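Local coordinates for RagA protein (Porphyromonas gingivalis, PDB 6SLN), which probably takes up peptides across the outer membrane as a TonB-dependent receptor, together with a partner protein, at residues P715-S720 with L769-N774; T781-E786 with N791-A796. All blocks are in the same frame, centred on the assembly; numbering follows the deposited sequence.

Contact 1: residues P715-S720 with L769-N774; sequences PMPYIS and LFFGLN
The side chains of Pro715 and Phe770 cross at about a right angle. Pro715 brings its CD to the far end of the phenyl group, and CD lies 3.7 Å from Phe770 CZ. The approach is oblique to the aromatic plane. The Phe770 first torsion (chi1 34°) places CG between the backbone N and the carbonyl carbon, and this puts CE2 and CZ next to Pro715 CD. Phe771 meets the other segment differently. Its CE2 is 4.1 Å from Pro715 O, which sits at the ring edge, near the ring plane. Pro717 CD comes within 4.4 Å of the same CE2. One face of the Phe771 ring is filled by its own neighbour, with Phe770 CB 4.1 Å above the ring centre. A type I' turn from Phe770 to Leu773, closed by Leu773 N to Phe770 O (2.8 Å), presents both phenylalanines. The contact joins two loops that follow barrel strands 696-715 and 752-764. Ile712 and Val714 of the first strand pack on Phe770 and Phe771. Beyond Pro715, the 715-720 loop binds a partner protein chain. No hydrogen bond links the two segments. The contact rests on apolar packing of prolines on phenylalanines, plus a carbonyl oxygen near a ring edge, where the C-H groups are slightly positive.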
loop_
_atom_site.group_PDB
_atom_site.type_symbol
_atom_site.label_atom_id
_atom_site.label_comp_id
_atom_site.label_asym_id
_atom_site.label_seq_id
_atom_site.Cartn_x
_atom_site.Cartn_y
_atom_site.Cartn_z
ATOM N N PRO A 715 -23.282 20.681 -17.069
ATOM C CA PRO A 715 -24.167 19.919 -16.175
ATOM C C PRO A 715 -25.110 19.037 -16.984
ATOM O O PRO A 715 -25.801 19.511 -17.889
ATOM C CB PRO A 715 -24.934 21.014 -15.406
ATOM C CG PRO A 715 -24.219 22.325 -15.694
ATOM C CD PRO A 715 -23.549 22.131 -17.027
ATOM N N MET A 716 -25.148 17.794 -16.663
ATOM C CA MET A 716 -26.073 17.089 -17.544
ATOM C C MET A 716 -27.432 16.918 -16.879
ATOM O O MET A 716 -27.514 16.801 -15.651
ATOM C CB MET A 716 -25.526 15.709 -17.925
ATOM C CG MET A 716 -24.056 15.705 -18.324
ATOM S SD MET A 716 -23.901 15.749 -20.111
ATOM C CE MET A 716 -24.729 14.211 -20.496
ATOM N N PRO A 717 -28.513 16.931 -17.660
ATOM C CA PRO A 717 -29.807 16.497 -17.126
ATOM C C PRO A 717 -29.709 15.076 -16.606
ATOM O O PRO A 717 -29.093 14.213 -17.230
ATOM C CB PRO A 717 -30.751 16.580 -18.335
ATOM C CG PRO A 717 -29.889 16.874 -19.522
ATOM C CD PRO A 717 -28.638 17.503 -19.015
ATOM N N TYR A 718 -30.337 14.836 -15.458
ATOM C CA TYR A 718 -30.203 13.550 -14.790
ATOM C C TYR A 718 -30.876 12.417 -15.548
ATOM O O TYR A 718 -30.611 11.256 -15.240
ATOM C CB TYR A 718 -30.754 13.641 -13.371
ATOM C CG TYR A 718 -29.885 14.458 -12.453
ATOM C CD1 TYR A 718 -28.506 14.475 -12.605
ATOM C CD2 TYR A 718 -30.442 15.235 -11.439
ATOM C CE1 TYR A 718 -27.701 15.229 -11.756
ATOM C CE2 TYR A 718 -29.645 15.988 -10.596
ATOM C CZ TYR A 718 -28.280 15.979 -10.754
ATOM O OH TYR A 718 -27.492 16.725 -9.916
ATOM N N ILE A 719 -31.723 12.711 -16.536
ATOM C CA ILE A 719 -32.194 11.646 -17.413
ATOM C C ILE A 719 -31.029 10.996 -18.151
ATOM O O ILE A 719 -31.138 9.849 -18.605
ATOM C CB ILE A 719 -33.231 12.202 -18.403
ATOM C CG1 ILE A 719 -32.689 13.477 -19.041
ATOM C CG2 ILE A 719 -34.553 12.464 -17.710
ATOM C CD1 ILE A 719 -33.376 13.832 -20.309
ATOM N N SER A 720 -29.908 11.716 -18.283
ATOM C CA SER A 720 -28.712 11.195 -18.943
ATOM C C SER A 720 -27.988 10.140 -18.118
ATOM O O SER A 720 -27.210 9.366 -18.685
ATOM C CB SER A 720 -27.728 12.330 -19.235
ATOM O OG SER A 720 -26.882 12.568 -18.108
ATOM N N LEU A 769 -23.857 29.977 -23.682
ATOM C CA LEU A 769 -23.890 28.892 -22.708
ATOM C C LEU A 769 -23.958 27.573 -23.456
ATOM O O LEU A 769 -23.090 27.300 -24.272
ATOM C CB LEU A 769 -24.998 29.091 -21.706
ATOM C CG LEU A 769 -24.744 30.224 -20.725
ATOM C CD1 LEU A 769 -26.023 30.664 -20.014
ATOM C CD2 LEU A 769 -23.671 29.775 -19.764
ATOM N N PHE A 770 -24.926 26.724 -23.147
ATOM C CA PHE A 770 -25.018 25.390 -23.713
ATOM C C PHE A 770 -26.477 25.111 -24.055
ATOM O O PHE A 770 -27.389 25.689 -23.453
ATOM C CB PHE A 770 -24.475 24.327 -22.740
ATOM C CG PHE A 770 -24.720 24.623 -21.270
ATOM C CD1 PHE A 770 -23.900 25.499 -20.573
ATOM C CD2 PHE A 770 -25.749 23.992 -20.582
ATOM C CE1 PHE A 770 -24.104 25.755 -19.223
ATOM C CE2 PHE A 770 -25.951 24.242 -19.235
ATOM C CZ PHE A 770 -25.127 25.128 -18.553
ATOM N N PHE A 771 -26.698 24.228 -25.033
ATOM C CA PHE A 771 -28.033 23.759 -25.398
ATOM C C PHE A 771 -28.930 24.877 -25.909
ATOM O O PHE A 771 -30.165 24.767 -25.848
ATOM C CB PHE A 771 -28.715 23.047 -24.217
ATOM C CG PHE A 771 -27.848 22.001 -23.543
ATOM C CD1 PHE A 771 -26.874 21.309 -24.262
ATOM C CD2 PHE A 771 -28.011 21.706 -22.199
ATOM C CE1 PHE A 771 -26.069 20.347 -23.648
ATOM C CE2 PHE A 771 -27.212 20.744 -21.583
ATOM C CZ PHE A 771 -26.234 20.064 -22.314
ATOM N N GLY A 772 -28.350 25.965 -26.406
ATOM C CA GLY A 772 -29.185 27.102 -26.751
ATOM C C GLY A 772 -29.729 27.884 -25.573
ATOM O O GLY A 772 -30.577 28.760 -25.773
ATOM N N LEU A 773 -29.264 27.608 -24.353
ATOM C CA LEU A 773 -29.801 28.279 -23.169
ATOM C C LEU A 773 -29.386 29.736 -23.136
ATOM O O LEU A 773 -28.211 30.068 -23.315
ATOM C CB LEU A 773 -29.330 27.599 -21.883
ATOM C CG LEU A 773 -29.909 26.196 -21.718
ATOM C CD1 LEU A 773 -29.243 25.377 -20.580
ATOM C CD2 LEU A 773 -31.409 26.343 -21.544
ATOM N N ASN A 774 -30.363 30.609 -22.913
ATOM C CA ASN A 774 -30.035 31.980 -22.569
ATOM C C ASN A 774 -29.488 32.071 -21.141
ATOM O O ASN A 774 -28.678 32.954 -20.835
ATOM C CB ASN A 774 -31.279 32.832 -22.777
ATOM C CG ASN A 774 -31.183 34.168 -22.128
ATOM O OD1 ASN A 774 -31.861 34.427 -21.128
ATOM N ND2 ASN A 774 -30.350 35.046 -22.687
#

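Contact 2: residues T781-E786 with N791-A796; sequences TGTIWE and NSFYMA
Phe793 turns the edge of its ring to Gly782: the carbonyl O lies near the ring plane, 3.1 Å from CD1. The two residues belong to a beta hairpin, made of strands 783-786 and 792-802 in a small antiparallel sheet separate from the barrel wall. Thr783 CG2 approaches the same phenyl ring obliquely. Tyr794 CD2 lies 3.6 Å from Ile784 CD1, and the isoleucine again comes at a slant. The Trp785 indole crosses the Asn791 amide, with their planes 59° apart.

Ile784 and Ser792 form a hydrogen-bonded antiparallel pair with side chains on one face. Ile784 N gives to Ser792 O (2.8 Å), and Ser792 N returns a nearly straight bond to Ile784 O (3.2 Å). Thr783 and Phe793 are the adjacent non-hydrogen-bonded pair, and their side chains diverge. Ile784 CG1 is anti to the backbone N (chi1 -166°), and the chain runs out extended to place CD1 against the tyrosine ring. Ser792 OG is held by Pro790 O.

Around the hairpin, Phe793 packs on Trp870 and Ile872 of barrel strand 857-873. Strand 775-778 supplies Leu778 beside Thr783 and Trp785. The bound peptide packs on Thr781, Thr783 and Asn791, so this side of the hairpin lines part of the peptide site. Thr781 forms an ST turn: its OG1 accepts from Thr783 N at 3.1 Å and also bonds to Leu778 O.

Gly782 O serves several neighbours at once. It takes the Tyr794 N-H at 2.7 Å, with the donor well above its carbonyl plane (63° out of it), and it also receives a CA-H contact from Phe793 CA at 3.1 Å.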
loop_
_atom_site.group_PDB
_atom_site.type_symbol
_atom_site.label_atom_id
_atom_site.label_comp_id
_atom_site.label_asym_id
_atom_site.label_seq_id
_atom_site.Cartn_x
_atom_site.Cartn_y
_atom_site.Cartn_z
ATOM N N THR A 781 -27.198 26.640 -5.553
ATOM C CA THR A 781 -26.037 27.498 -5.353
ATOM C C THR A 781 -26.371 28.943 -5.046
ATOM O O THR A 781 -25.500 29.652 -4.518
ATOM C CB THR A 781 -25.115 27.503 -6.588
ATOM O OG1 THR A 781 -25.809 28.059 -7.721
ATOM C CG2 THR A 781 -24.579 26.099 -6.868
ATOM N N GLY A 782 -27.584 29.404 -5.382
ATOM C CA GLY A 782 -27.916 30.810 -5.348
ATOM C C GLY A 782 -27.186 31.618 -6.389
ATOM O O GLY A 782 -27.016 32.825 -6.214
ATOM N N THR A 783 -26.743 30.977 -7.473
ATOM C CA THR A 783 -26.032 31.621 -8.572
ATOM C C THR A 783 -26.655 31.240 -9.919
ATOM O O THR A 783 -27.353 30.228 -10.057
ATOM C CB THR A 783 -24.544 31.240 -8.570
ATOM O OG1 THR A 783 -24.412 29.856 -8.930
ATOM C CG2 THR A 783 -23.907 31.494 -7.200
ATOM N N ILE A 784 -26.381 32.053 -10.935
ATOM C CA ILE A 784 -26.914 31.809 -12.270
ATOM C C ILE A 784 -25.901 32.251 -13.313
ATOM O O ILE A 784 -25.176 33.241 -13.136
ATOM C CB ILE A 784 -28.264 32.519 -12.498
ATOM C CG1 ILE A 784 -28.959 31.977 -13.750
ATOM C CG2 ILE A 784 -28.055 34.005 -12.657
ATOM C CD1 ILE A 784 -30.300 32.587 -14.018
ATOM N N TRP A 785 -25.829 31.469 -14.385
ATOM C CA TRP A 785 -25.236 31.881 -15.642
ATOM C C TRP A 785 -26.342 32.470 -16.521
ATOM O O TRP A 785 -27.359 31.808 -16.764
ATOM C CB TRP A 785 -24.580 30.681 -16.311
ATOM C CG TRP A 785 -23.411 30.097 -15.547
ATOM C CD1 TRP A 785 -22.593 30.744 -14.659
ATOM C CD2 TRP A 785 -22.919 28.751 -15.632
ATOM N NE1 TRP A 785 -21.633 29.880 -14.188
ATOM C CE2 TRP A 785 -21.814 28.652 -14.774
ATOM C CE3 TRP A 785 -23.310 27.621 -16.352
ATOM C CZ2 TRP A 785 -21.094 27.469 -14.622
ATOM C CZ3 TRP A 785 -22.594 26.441 -16.185
ATOM C CH2 TRP A 785 -21.504 26.378 -15.335
ATOM N N GLU A 786 -26.171 33.717 -16.967
ATOM C CA GLU A 786 -27.147 34.354 -17.850
ATOM C C GLU A 786 -26.433 35.210 -18.890
ATOM O O GLU A 786 -25.615 36.067 -18.544
ATOM C CB GLU A 786 -28.144 35.201 -17.057
ATOM C CG GLU A 786 -29.259 35.765 -17.911
ATOM C CD GLU A 786 -30.374 36.350 -17.083
ATOM O OE1 GLU A 786 -30.296 36.238 -15.852
ATOM O OE2 GLU A 786 -31.329 36.923 -17.654
ATOM N N ASN A 791 -21.518 36.090 -13.971
ATOM C CA ASN A 791 -21.952 35.121 -12.970
ATOM C C ASN A 791 -22.544 35.876 -11.793
ATOM O O ASN A 791 -21.848 36.659 -11.136
ATOM C CB ASN A 791 -20.747 34.285 -12.527
ATOM C CG ASN A 791 -21.132 33.069 -11.705
ATOM O OD1 ASN A 791 -22.314 32.732 -11.593
ATOM N ND2 ASN A 791 -20.138 32.402 -11.129
ATOM N N SER A 792 -23.843 35.690 -11.571
ATOM C CA SER A 792 -24.592 36.530 -10.649
ATOM C C SER A 792 -25.399 35.678 -9.674
ATOM O O SER A 792 -25.593 34.475 -9.877
ATOM C CB SER A 792 -25.517 37.494 -11.409
ATOM O OG SER A 792 -24.751 38.436 -12.145
ATOM N N PHE A 793 -25.848 36.314 -8.592
ATOM C CA PHE A 793 -26.633 35.596 -7.598
ATOM C C PHE A 793 -28.085 35.472 -8.055
ATOM O O PHE A 793 -28.570 36.227 -8.902
ATOM C CB PHE A 793 -26.530 36.275 -6.224
ATOM C CG PHE A 793 -25.238 35.979 -5.517
ATOM C CD1 PHE A 793 -25.056 34.764 -4.855
ATOM C CD2 PHE A 793 -24.181 36.883 -5.557
ATOM C CE1 PHE A 793 -23.876 34.471 -4.225
ATOM C CE2 PHE A 793 -22.983 36.583 -4.931
ATOM C CZ PHE A 793 -22.839 35.376 -4.261
ATOM N N TYR A 794 -28.776 34.490 -7.489
ATOM C CA TYR A 794 -30.106 34.142 -7.976
ATOM C C TYR A 794 -30.918 33.655 -6.786
ATOM O O TYR A 794 -30.630 32.585 -6.231
ATOM C CB TYR A 794 -30.024 33.081 -9.080
ATOM C CG TYR A 794 -31.349 32.792 -9.771
ATOM C CD1 TYR A 794 -32.184 31.766 -9.320
ATOM C CD2 TYR A 794 -31.769 33.550 -10.868
ATOM C CE1 TYR A 794 -33.390 31.499 -9.944
ATOM C CE2 TYR A 794 -32.976 33.290 -11.502
ATOM C CZ TYR A 794 -33.784 32.263 -11.033
ATOM O OH TYR A 794 -34.993 31.996 -11.646
ATOM N N MET A 795 -31.922 34.441 -6.399
ATOM C CA MET A 795 -32.738 34.122 -5.233
ATOM C C MET A 795 -33.978 35.000 -5.247
ATOM O O MET A 795 -34.076 35.963 -6.014
ATOM C CB MET A 795 -31.968 34.322 -3.926
ATOM C CG MET A 795 -31.243 35.652 -3.822
ATOM S SD MET A 795 -29.928 35.573 -2.595
ATOM C CE MET A 795 -28.653 34.669 -3.452
ATOM N N ALA A 796 -34.935 34.639 -4.395
ATOM C CA ALA A 796 -36.052 35.531 -4.136
ATOM C C ALA A 796 -35.552 36.756 -3.387
ATOM O O ALA A 796 -34.520 36.714 -2.711
ATOM C CB ALA A 796 -37.139 34.823 -3.332
#

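The two contacts lie in series along the chain, with centres 16 Å apart, and they touch. Trp785 is the main bridge. Its CZ3 is 3.5 Å from Phe770 CE1, and its CB is 3.7 Å from Leu769 CD2. A further approach is between Asn774 O and Glu786 CG, at 4.1 Å. Strand 775-778, which follows the 769-774 loop, pairs with strand 783-786 of the hairpin, so the loop of contact 1 leads directly into the sheet of contact 2. The contacts face different partners: residues 715-720 of contact 1 meet the partner protein, whereas Thr781, Thr783 and Asn791 of contact 2 meet the bound peptide.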